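Uncharacterized hypothetical protein (Parabacteroides merdae, PDB 4EI0) is of unknown function but belongs to the DUF4466 (PF14725) family and is built largely from antiparallel beta-sheets. Local coordinates at residues F168-E173 and A190-I195; N231-K236 and W281-D286; G287-Y292 and V307-M312. All coordinates share one frame; numbering follows the deposited sequence.

Contact 1: residues F168-E173 and A190-I195; sequences FLNEGE and AAKIDI
F168 and D194 make the tight half of this contact, joined through backbone and side chain at once. F168 N donates a nearly straight hydrogen bond to D194 OD2 (2.9 Å, 166° at the hydrogen), using the anti lone pair of that oxygen. With CG of D194 beside its own backbone N (chi1 -62°), the carboxylate reaches back over the gap between the loops, and its CB comes to the rim of the F168 ring, 3.6 Å from CD2. The same edge of the phenyl group continues onto I195, whose CD1 lies 3.7 Å from F168 CE2. L169 closes the flank: its branch point CG stands 3.4 Å from D194 OD2, and its CD1 methyl rests near K192 O. F168 and I195 are buried, and the phenyl also packs on A291 and V293 of strand 289-299. D194 and I195 both pair with L166, forming a classic beta bulge where strand 195-199 begins.

The other half is more open and polar. N170 and K192, both partly exposed, meet at about a right angle; K192 NZ gives a 2.7 Å hydrogen bond to N170 OD1, from a position tilted out of the carbonyl plane. The amide nitrogen serves its own loop, N170 ND2 bonding E173 OE1 at 3.1 Å across the type II turn from N170 to E173, in which G172 takes the positive phi. These two bonds set the amide's orientation; Y178 OH is a further partner of ND2 and NZ.

The buried carboxylate is met by a backbone N-H on OD2 and by N230 on OD1, so D194 is likely to be stable as an anion, whereas the K192 ammonium has the neutral oxygens of N170 and Y178 among its partners.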
loop_
_atom_site.group_PDB
_atom_site.type_symbol
_atom_site.label_atom_id
_atom_site.label_comp_id
_atom_site.label_asym_id
_atom_site.label_seq_id
_atom_site.Cartn_x
_atom_site.Cartn_y
_atom_site.Cartn_z
ATOM N N PHE B 168 44.135 -13.578 -15.900
ATOM C CA PHE B 168 42.793 -13.850 -16.382
ATOM C C PHE B 168 42.569 -15.348 -16.516
ATOM O O PHE B 168 41.637 -15.745 -17.200
ATOM C CB PHE B 168 42.571 -13.176 -17.774
ATOM C CG PHE B 168 42.808 -11.692 -17.771
ATOM C CD1 PHE B 168 41.834 -10.810 -17.321
ATOM C CD2 PHE B 168 44.011 -11.187 -18.163
ATOM C CE1 PHE B 168 42.065 -9.461 -17.307
ATOM C CE2 PHE B 168 44.260 -9.842 -18.136
ATOM C CZ PHE B 168 43.299 -8.978 -17.714
ATOM N N LEU B 169 43.336 -16.181 -15.804
ATOM C CA LEU B 169 43.280 -17.650 -16.024
ATOM C C LEU B 169 42.650 -18.475 -14.938
ATOM O O LEU B 169 42.502 -19.668 -15.107
ATOM C CB LEU B 169 44.706 -18.197 -16.320
ATOM C CG LEU B 169 45.448 -17.468 -17.489
ATOM C CD1 LEU B 169 46.868 -17.944 -17.825
ATOM C CD2 LEU B 169 44.564 -17.558 -18.741
ATOM N N ASN B 170 42.253 -17.877 -13.822
ATOM C CA ASN B 170 41.740 -18.648 -12.746
ATOM C C ASN B 170 40.265 -19.016 -12.987
ATOM O O ASN B 170 39.479 -18.206 -13.478
ATOM C CB ASN B 170 41.878 -17.882 -11.422
ATOM C CG ASN B 170 43.288 -17.842 -10.886
ATOM O OD1 ASN B 170 44.203 -18.513 -11.371
ATOM N ND2 ASN B 170 43.477 -17.042 -9.860
ATOM N N GLU B 171 39.867 -20.219 -12.570
ATOM C CA GLU B 171 38.471 -20.679 -12.657
ATOM C C GLU B 171 37.541 -19.731 -11.902
ATOM O O GLU B 171 37.786 -19.373 -10.739
ATOM C CB GLU B 171 38.201 -22.012 -11.939
ATOM C CG GLU B 171 38.888 -23.315 -12.166
ATOM C CD GLU B 171 38.137 -24.334 -11.287
ATOM O OE1 GLU B 171 38.488 -24.591 -10.084
ATOM O OE2 GLU B 171 37.101 -24.801 -11.798
ATOM N N GLY B 172 36.443 -19.374 -12.523
ATOM C CA GLY B 172 35.429 -18.568 -11.844
ATOM C C GLY B 172 35.841 -17.187 -11.408
ATOM O O GLY B 172 35.080 -16.546 -10.710
ATOM N N GLU B 173 36.994 -16.690 -11.858
ATOM C CA GLU B 173 37.515 -15.395 -11.405
ATOM C C GLU B 173 37.873 -14.561 -12.624
ATOM O O GLU B 173 38.816 -14.893 -13.287
ATOM C CB GLU B 173 38.790 -15.585 -10.586
ATOM C CG GLU B 173 38.674 -15.603 -9.071
ATOM C CD GLU B 173 40.049 -15.523 -8.387
ATOM O OE1 GLU B 173 40.819 -16.499 -8.444
ATOM O OE2 GLU B 173 40.388 -14.471 -7.814
ATOM N N ALA B 190 54.196 -16.773 -11.822
ATOM C CA ALA B 190 54.571 -15.968 -12.991
ATOM C C ALA B 190 54.010 -16.508 -14.325
ATOM O O ALA B 190 53.642 -15.729 -15.195
ATOM C CB ALA B 190 56.077 -15.774 -13.074
ATOM N N ALA B 191 53.885 -17.822 -14.456
ATOM C CA ALA B 191 53.341 -18.455 -15.671
ATOM C C ALA B 191 51.845 -18.156 -15.912
ATOM O O ALA B 191 51.383 -18.262 -17.012
ATOM C CB ALA B 191 53.627 -19.940 -15.661
ATOM N N LYS B 192 51.097 -17.795 -14.870
ATOM C CA LYS B 192 49.667 -17.417 -14.950
ATOM C C LYS B 192 49.446 -15.917 -15.246
ATOM O O LYS B 192 48.308 -15.502 -15.411
ATOM C CB LYS B 192 48.961 -17.700 -13.598
ATOM C CG LYS B 192 48.388 -19.086 -13.476
ATOM C CD LYS B 192 48.285 -19.553 -12.032
ATOM C CE LYS B 192 47.267 -18.761 -11.270
ATOM N NZ LYS B 192 46.451 -19.593 -10.353
ATOM N N ILE B 193 50.518 -15.117 -15.246
ATOM C CA ILE B 193 50.379 -13.676 -15.332
ATOM C C ILE B 193 50.252 -13.275 -16.784
ATOM O O ILE B 193 51.097 -13.633 -17.619
ATOM C CB ILE B 193 51.553 -12.900 -14.710
ATOM C CG1 ILE B 193 51.802 -13.363 -13.272
ATOM C CG2 ILE B 193 51.239 -11.381 -14.750
ATOM C CD1 ILE B 193 50.591 -13.464 -12.407
ATOM N N ASP B 194 49.206 -12.488 -17.049
ATOM C CA ASP B 194 48.895 -11.975 -18.362
ATOM C C ASP B 194 49.324 -10.524 -18.558
ATOM O O ASP B 194 49.783 -10.152 -19.649
ATOM C CB ASP B 194 47.380 -12.212 -18.622
ATOM C CG ASP B 194 47.061 -13.697 -18.604
ATOM O OD1 ASP B 194 47.780 -14.408 -19.351
ATOM O OD2 ASP B 194 46.196 -14.168 -17.819
ATOM N N ILE B 195 49.234 -9.730 -17.512
ATOM C CA ILE B 195 49.545 -8.303 -17.602
ATOM C C ILE B 195 50.262 -7.888 -16.332
ATOM O O ILE B 195 49.875 -8.305 -15.229
ATOM C CB ILE B 195 48.242 -7.440 -17.766
ATOM C CG1 ILE B 195 47.629 -7.641 -19.161
ATOM C CG2 ILE B 195 48.555 -5.967 -17.602
ATOM C CD1 ILE B 195 46.278 -6.995 -19.388
#

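Contact 2: residues N231-K236 and W281-D286; sequences NTKMIK and WVETAD
I235 O lies obliquely to the indole of W281, 4.2 Å from CD1, while the Y292 ring meets the indole with planes at about 45°. The E283 carboxylate is flanked along OE2 by the aliphatic part of K233, CD at 3.7 Å. These two side chains run together in the same direction, yet K233 NZ stays 4.5 Å from E283 OE2, beyond a salt bridge; a water accepts from K233 NZ and probably donates to E283 OE2, with T284 O also near it, and E283 OE1 goes to R290 instead.

The backbones form an antiparallel ladder. K233 with E283 and I235 with W281 are hydrogen-bonded pairs, and M234 with V282 is the non-hydrogen-bonded pair between them. On the face of M234 and V282, T232 CG2 presses on V282 CG1 at 3.3 Å, a tight methyl contact, and selenomethionine M234 runs alongside V282.

Strand 233-238 forms one margin of its sheet within the chain, with strand 278-283 dividing it from strand 289-299. M234 packs on I271 of strand 270-274 in a second sheet, and W281, on the other face, is covered by L240 and I262 from loops.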
loop_
_atom_site.group_PDB
_atom_site.type_symbol
_atom_site.label_atom_id
_atom_site.label_comp_id
_atom_site.label_asym_id
_atom_site.label_seq_id
_atom_site.Cartn_x
_atom_site.Cartn_y
_atom_site.Cartn_z
ATOM N N ASN B 231 52.129 -13.572 -23.870
ATOM C CA ASN B 231 52.061 -12.369 -24.708
ATOM C C ASN B 231 50.590 -11.962 -24.967
ATOM O O ASN B 231 49.955 -12.411 -25.901
ATOM C CB ASN B 231 52.809 -12.590 -26.016
ATOM C CG ASN B 231 53.068 -11.296 -26.745
ATOM O OD1 ASN B 231 52.880 -10.189 -26.211
ATOM N ND2 ASN B 231 53.453 -11.421 -27.988
ATOM N N THR B 232 50.056 -11.161 -24.069
ATOM C CA THR B 232 48.653 -10.784 -24.089
ATOM C C THR B 232 48.385 -9.729 -25.164
ATOM O O THR B 232 49.186 -8.829 -25.346
ATOM C CB THR B 232 48.278 -10.247 -22.691
ATOM O OG1 THR B 232 48.554 -11.261 -21.724
ATOM C CG2 THR B 232 46.803 -9.881 -22.607
ATOM N N LYS B 233 47.279 -9.867 -25.889
ATOM C CA LYS B 233 46.850 -8.863 -26.858
ATOM C C LYS B 233 45.943 -7.848 -26.191
ATOM O O LYS B 233 45.029 -8.229 -25.456
ATOM C CB LYS B 233 46.032 -9.522 -27.976
ATOM C CG LYS B 233 46.818 -10.477 -28.863
ATOM C CD LYS B 233 45.873 -11.073 -29.912
ATOM C CE LYS B 233 46.635 -11.806 -31.009
ATOM N NZ LYS B 233 47.585 -12.770 -30.381
HETATM N N MSE B 234 46.149 -6.575 -26.481
HETATM C CA MSE B 234 45.427 -5.483 -25.802
HETATM C C MSE B 234 45.039 -4.359 -26.770
HETATM O O MSE B 234 45.812 -4.053 -27.681
HETATM C CB MSE B 234 46.369 -4.855 -24.753
HETATM C CG MSE B 234 46.676 -5.696 -23.562
HETATM SE SE MSE B 234 47.954 -4.743 -22.468
HETATM C CE MSE B 234 49.637 -5.364 -23.232
ATOM N N ILE B 235 43.866 -3.745 -26.544
ATOM C CA ILE B 235 43.350 -2.558 -27.318
ATOM C C ILE B 235 42.863 -1.538 -26.303
ATOM O O ILE B 235 41.995 -1.838 -25.462
ATOM C CB ILE B 235 42.192 -2.966 -28.255
ATOM C CG1 ILE B 235 42.707 -3.969 -29.319
ATOM C CG2 ILE B 235 41.464 -1.764 -28.895
ATOM C CD1 ILE B 235 41.606 -4.549 -30.208
ATOM N N LYS B 236 43.522 -0.390 -26.279
ATOM C CA LYS B 236 43.245 0.676 -25.323
ATOM C C LYS B 236 41.965 1.366 -25.786
ATOM O O LYS B 236 41.787 1.622 -26.987
ATOM C CB LYS B 236 44.402 1.672 -25.315
ATOM C CG LYS B 236 44.296 2.786 -24.278
ATOM C CD LYS B 236 45.332 3.863 -24.616
ATOM C CE LYS B 236 45.567 4.850 -23.478
ATOM N NZ LYS B 236 46.756 5.716 -23.876
ATOM N N TRP B 281 40.521 -3.821 -23.911
ATOM C CA TRP B 281 40.100 -5.167 -24.355
ATOM C C TRP B 281 41.321 -6.043 -24.392
ATOM O O TRP B 281 42.333 -5.636 -24.911
ATOM C CB TRP B 281 39.532 -5.158 -25.734
ATOM C CG TRP B 281 38.247 -4.378 -25.873
ATOM C CD1 TRP B 281 38.095 -3.104 -26.371
ATOM C CD2 TRP B 281 36.910 -4.839 -25.598
ATOM N NE1 TRP B 281 36.784 -2.750 -26.400
ATOM C CE2 TRP B 281 36.021 -3.745 -25.937
ATOM C CE3 TRP B 281 36.377 -5.997 -25.096
ATOM C CZ2 TRP B 281 34.659 -3.839 -25.802
ATOM C CZ3 TRP B 281 34.995 -6.064 -24.924
ATOM C CH2 TRP B 281 34.155 -4.995 -25.271
ATOM N N VAL B 282 41.196 -7.270 -23.902
ATOM C CA VAL B 282 42.334 -8.185 -23.731
ATOM C C VAL B 282 41.981 -9.523 -24.346
ATOM O O VAL B 282 40.839 -9.967 -24.260
ATOM C CB VAL B 282 42.625 -8.347 -22.227
ATOM C CG1 VAL B 282 43.581 -9.467 -21.951
ATOM C CG2 VAL B 282 43.159 -7.028 -21.693
ATOM N N GLU B 283 42.981 -10.181 -24.947
ATOM C CA GLU B 283 42.866 -11.607 -25.309
ATOM C C GLU B 283 44.110 -12.316 -24.828
ATOM O O GLU B 283 45.213 -11.843 -25.091
ATOM C CB GLU B 283 42.701 -11.788 -26.818
ATOM C CG GLU B 283 42.510 -13.256 -27.269
ATOM C CD GLU B 283 42.335 -13.369 -28.771
ATOM O OE1 GLU B 283 41.230 -13.075 -29.248
ATOM O OE2 GLU B 283 43.310 -13.665 -29.483
ATOM N N THR B 284 43.943 -13.423 -24.103
ATOM C CA THR B 284 45.087 -14.092 -23.496
ATOM C C THR B 284 45.883 -14.784 -24.569
ATOM O O THR B 284 45.353 -15.072 -25.678
ATOM C CB THR B 284 44.691 -15.118 -22.429
ATOM O OG1 THR B 284 43.763 -16.037 -22.974
ATOM C CG2 THR B 284 44.002 -14.442 -21.278
ATOM N N ALA B 285 47.150 -15.076 -24.245
ATOM C CA ALA B 285 48.122 -15.536 -25.236
ATOM C C ALA B 285 47.597 -16.681 -26.120
ATOM O O ALA B 285 47.790 -16.684 -27.328
ATOM C CB ALA B 285 49.416 -15.957 -24.536
ATOM N N ASP B 286 46.929 -17.627 -25.497
ATOM C CA ASP B 286 46.465 -18.835 -26.167
ATOM C C ASP B 286 45.090 -18.668 -26.820
ATOM O O ASP B 286 44.569 -19.615 -27.381
ATOM C CB ASP B 286 46.397 -19.969 -25.130
ATOM C CG ASP B 286 45.688 -19.542 -23.780
ATOM O OD1 ASP B 286 45.169 -18.405 -23.620
ATOM O OD2 ASP B 286 45.659 -20.364 -22.838
HETATM O O HOH W 1 47.999 -13.961 -22.120
HETATM O O HOH W 2 45.666 -14.618 -28.547
#

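Contact 3: residues G287-Y292 and V307-M312; sequences GKYRAY and VKRYKM
Y289 and R309 form an off-centre cation-pi stack. The guanidinium lies almost flat on the tyrosine ring, planes 15° apart and centres 4.1 Å apart, but displaced, so that Y289 CE1 is under the middle of the guanidinium and R309 NH1 is toward the rim of the ring. Extended chi1 and chi2 carry R309 CD to 3.4 Å from Y289 CD1, and the bend at chi3 (67°) swings NE and the guanidinium over the ring. With an alanine here the Y289 ring would probably lose its stacked cover, and F168 O, N170 O and the carboxylate of D152 would be left without their arginine partner.

Backbone hydrogen bonds hold the two strands in antiparallel register. R290 with Y310 and Y292 with K308 are hydrogen-bonded pairs, and Y289 with K311 and A291 with R309 alternate with them. Beyond the last pair, M312 N reaches K288 O at 2.9 Å, and a water bridges K288 O to M312 O of the C-terminal carboxylate.

Selenium packs on the R290 face, apolar contacts on the other. Selenomethionine M312 curls back through bends at chi2 and chi3, setting SE 3.6 Å from R290 CD and its CE methyl over the centre of the guanidinium. R290 itself is drawn to E283 and to F259 O. On the opposite face A291 CB meets V307 CG1 at 4.1 Å, and K311 CB leans on Y289 CE1 at 3.8 Å.

Charge is distributed unevenly. D152 makes a salt bridge to buried R309, and the carbonyl oxygens of F168 and N170 accept from NH1; together with the ring they probably stabilise the cation. K288 NZ and K311 NZ, 4.6 Å apart on exposed residues, probably repel each other mildly, an effect that solvent is likely to soften.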
loop_
_atom_site.group_PDB
_atom_site.type_symbol
_atom_site.label_atom_id
_atom_site.label_comp_id
_atom_site.label_asym_id
_atom_site.label_seq_id
_atom_site.Cartn_x
_atom_site.Cartn_y
_atom_site.Cartn_z
ATOM N N GLY B 287 44.479 -17.488 -26.725
ATOM C CA GLY B 287 43.129 -17.245 -27.281
ATOM C C GLY B 287 41.996 -17.812 -26.426
ATOM O O GLY B 287 40.831 -17.728 -26.794
ATOM N N LYS B 288 42.336 -18.341 -25.254
ATOM C CA LYS B 288 41.375 -19.013 -24.403
ATOM C C LYS B 288 40.336 -18.062 -23.822
ATOM O O LYS B 288 39.147 -18.392 -23.780
ATOM C CB LYS B 288 42.100 -19.756 -23.282
ATOM C CG LYS B 288 41.225 -20.650 -22.421
ATOM C CD LYS B 288 41.985 -21.898 -21.944
ATOM C CE LYS B 288 41.131 -22.852 -21.106
ATOM N NZ LYS B 288 40.987 -22.314 -19.720
ATOM N N TYR B 289 40.765 -16.883 -23.395
ATOM C CA TYR B 289 39.854 -15.915 -22.788
ATOM C C TYR B 289 40.025 -14.537 -23.444
ATOM O O TYR B 289 41.131 -14.168 -23.866
ATOM C CB TYR B 289 40.132 -15.778 -21.283
ATOM C CG TYR B 289 39.851 -16.991 -20.378
ATOM C CD1 TYR B 289 38.573 -17.253 -19.890
ATOM C CD2 TYR B 289 40.888 -17.839 -19.972
ATOM C CE1 TYR B 289 38.335 -18.348 -19.057
ATOM C CE2 TYR B 289 40.658 -18.939 -19.143
ATOM C CZ TYR B 289 39.381 -19.191 -18.691
ATOM O OH TYR B 289 39.192 -20.257 -17.859
ATOM N N ARG B 290 38.910 -13.803 -23.518
ATOM C CA ARG B 290 38.915 -12.387 -23.750
ATOM C C ARG B 290 38.373 -11.690 -22.538
ATOM O O ARG B 290 37.627 -12.285 -21.765
ATOM C CB ARG B 290 38.087 -12.054 -24.955
ATOM C CG ARG B 290 38.825 -12.343 -26.222
ATOM C CD ARG B 290 37.909 -12.104 -27.406
ATOM N NE ARG B 290 38.657 -12.370 -28.598
ATOM C CZ ARG B 290 38.200 -12.166 -29.820
ATOM N NH1 ARG B 290 36.961 -11.710 -30.066
ATOM N NH2 ARG B 290 39.011 -12.439 -30.809
ATOM N N ALA B 291 38.760 -10.441 -22.338
ATOM C CA ALA B 291 38.291 -9.722 -21.143
ATOM C C ALA B 291 38.229 -8.243 -21.476
ATOM O O ALA B 291 38.846 -7.782 -22.457
ATOM C CB ALA B 291 39.238 -9.958 -19.984
ATOM N N TYR B 292 37.516 -7.501 -20.644
ATOM C CA TYR B 292 37.518 -6.052 -20.703
ATOM C C TYR B 292 37.860 -5.594 -19.304
ATOM O O TYR B 292 37.143 -5.932 -18.327
ATOM C CB TYR B 292 36.140 -5.483 -21.161
ATOM C CG TYR B 292 36.095 -3.972 -21.167
ATOM C CD1 TYR B 292 36.898 -3.252 -22.044
ATOM C CD2 TYR B 292 35.309 -3.264 -20.287
ATOM C CE1 TYR B 292 36.914 -1.867 -22.056
ATOM C CE2 TYR B 292 35.302 -1.856 -20.306
ATOM C CZ TYR B 292 36.137 -1.170 -21.150
ATOM O OH TYR B 292 36.135 0.216 -21.215
ATOM N N VAL B 307 36.419 -6.031 -14.101
ATOM C CA VAL B 307 36.706 -6.861 -15.305
ATOM C C VAL B 307 35.543 -7.763 -15.602
ATOM O O VAL B 307 34.981 -8.363 -14.688
ATOM C CB VAL B 307 37.982 -7.718 -15.085
ATOM C CG1 VAL B 307 38.274 -8.668 -16.254
ATOM C CG2 VAL B 307 39.179 -6.850 -14.742
ATOM N N LYS B 308 35.139 -7.806 -16.866
ATOM C CA LYS B 308 34.328 -8.863 -17.421
ATOM C C LYS B 308 35.238 -9.762 -18.224
ATOM O O LYS B 308 36.134 -9.274 -18.919
ATOM C CB LYS B 308 33.248 -8.327 -18.307
ATOM C CG LYS B 308 32.034 -7.854 -17.535
ATOM C CD LYS B 308 30.998 -7.169 -18.396
ATOM C CE LYS B 308 29.681 -6.900 -17.653
ATOM N NZ LYS B 308 28.669 -6.255 -18.526
ATOM N N ARG B 309 35.056 -11.072 -18.070
ATOM C CA ARG B 309 35.862 -12.084 -18.851
ATOM C C ARG B 309 34.930 -13.068 -19.536
ATOM O O ARG B 309 33.875 -13.412 -18.995
ATOM C CB ARG B 309 36.808 -12.806 -17.912
ATOM C CG ARG B 309 37.756 -13.790 -18.593
ATOM C CD ARG B 309 38.523 -14.671 -17.626
ATOM N NE ARG B 309 37.656 -15.597 -16.928
ATOM C CZ ARG B 309 38.055 -16.529 -16.063
ATOM N NH1 ARG B 309 39.337 -16.705 -15.796
ATOM N NH2 ARG B 309 37.142 -17.298 -15.463
ATOM N N TYR B 310 35.305 -13.517 -20.734
ATOM C CA TYR B 310 34.499 -14.425 -21.525
ATOM C C TYR B 310 35.436 -15.505 -22.101
ATOM O O TYR B 310 36.450 -15.190 -22.725
ATOM C CB TYR B 310 33.803 -13.640 -22.659
ATOM C CG TYR B 310 32.955 -14.470 -23.606
ATOM C CD1 TYR B 310 31.665 -14.738 -23.327
ATOM C CD2 TYR B 310 33.498 -15.006 -24.762
ATOM C CE1 TYR B 310 30.885 -15.508 -24.185
ATOM C CE2 TYR B 310 32.750 -15.774 -25.620
ATOM C CZ TYR B 310 31.433 -16.041 -25.305
ATOM O OH TYR B 310 30.655 -16.788 -26.146
ATOM N N LYS B 311 35.092 -16.757 -21.858
ATOM C CA LYS B 311 35.827 -17.894 -22.377
ATOM C C LYS B 311 35.407 -18.208 -23.796
ATOM O O LYS B 311 34.243 -18.550 -24.068
ATOM C CB LYS B 311 35.596 -19.144 -21.519
ATOM C CG LYS B 311 36.542 -20.306 -21.939
ATOM C CD LYS B 311 36.049 -21.681 -21.539
ATOM C CE LYS B 311 36.994 -22.398 -20.589
ATOM N NZ LYS B 311 36.398 -22.458 -19.217
HETATM N N MSE B 312 36.368 -18.128 -24.709
HETATM C CA MSE B 312 36.063 -18.292 -26.130
HETATM C C MSE B 312 35.645 -19.728 -26.485
HETATM O O MSE B 312 35.944 -20.725 -25.795
HETATM O OXT MSE B 312 34.917 -19.908 -27.463
HETATM C CB MSE B 312 37.250 -17.822 -26.962
HETATM C CG MSE B 312 37.542 -16.331 -26.796
HETATM SE SE MSE B 312 36.118 -15.187 -27.537
HETATM C CE MSE B 312 36.171 -15.750 -29.416
HETATM O O HOH W 3 38.492 -20.668 -24.821
#

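Following the chain from the N terminus, the contacts come in series, none nesting in or crossing another. Contact 1 closes a 16-residue loop containing strand 176-178 and helix 180-185; contact 2 closes a 44-residue excursion through helices 243-246 and 256-261 and strand 270-274; contact 3 closes the final hairpin. Contacts 2 and 3 share one sheet, where V282 N probably bonds A291 O across neighbouring strands 278-283 and 289-299. Contact 1 joins the loop after strand 165-167 to the one leading into strand 195-199, at the end of the adjoining sheet, and touches both others: D194 O probably bonds T232 OG1, and R309 NH1 probably bonds F168 O and N170 O. Together they tie the two sheets of the C-terminal half together.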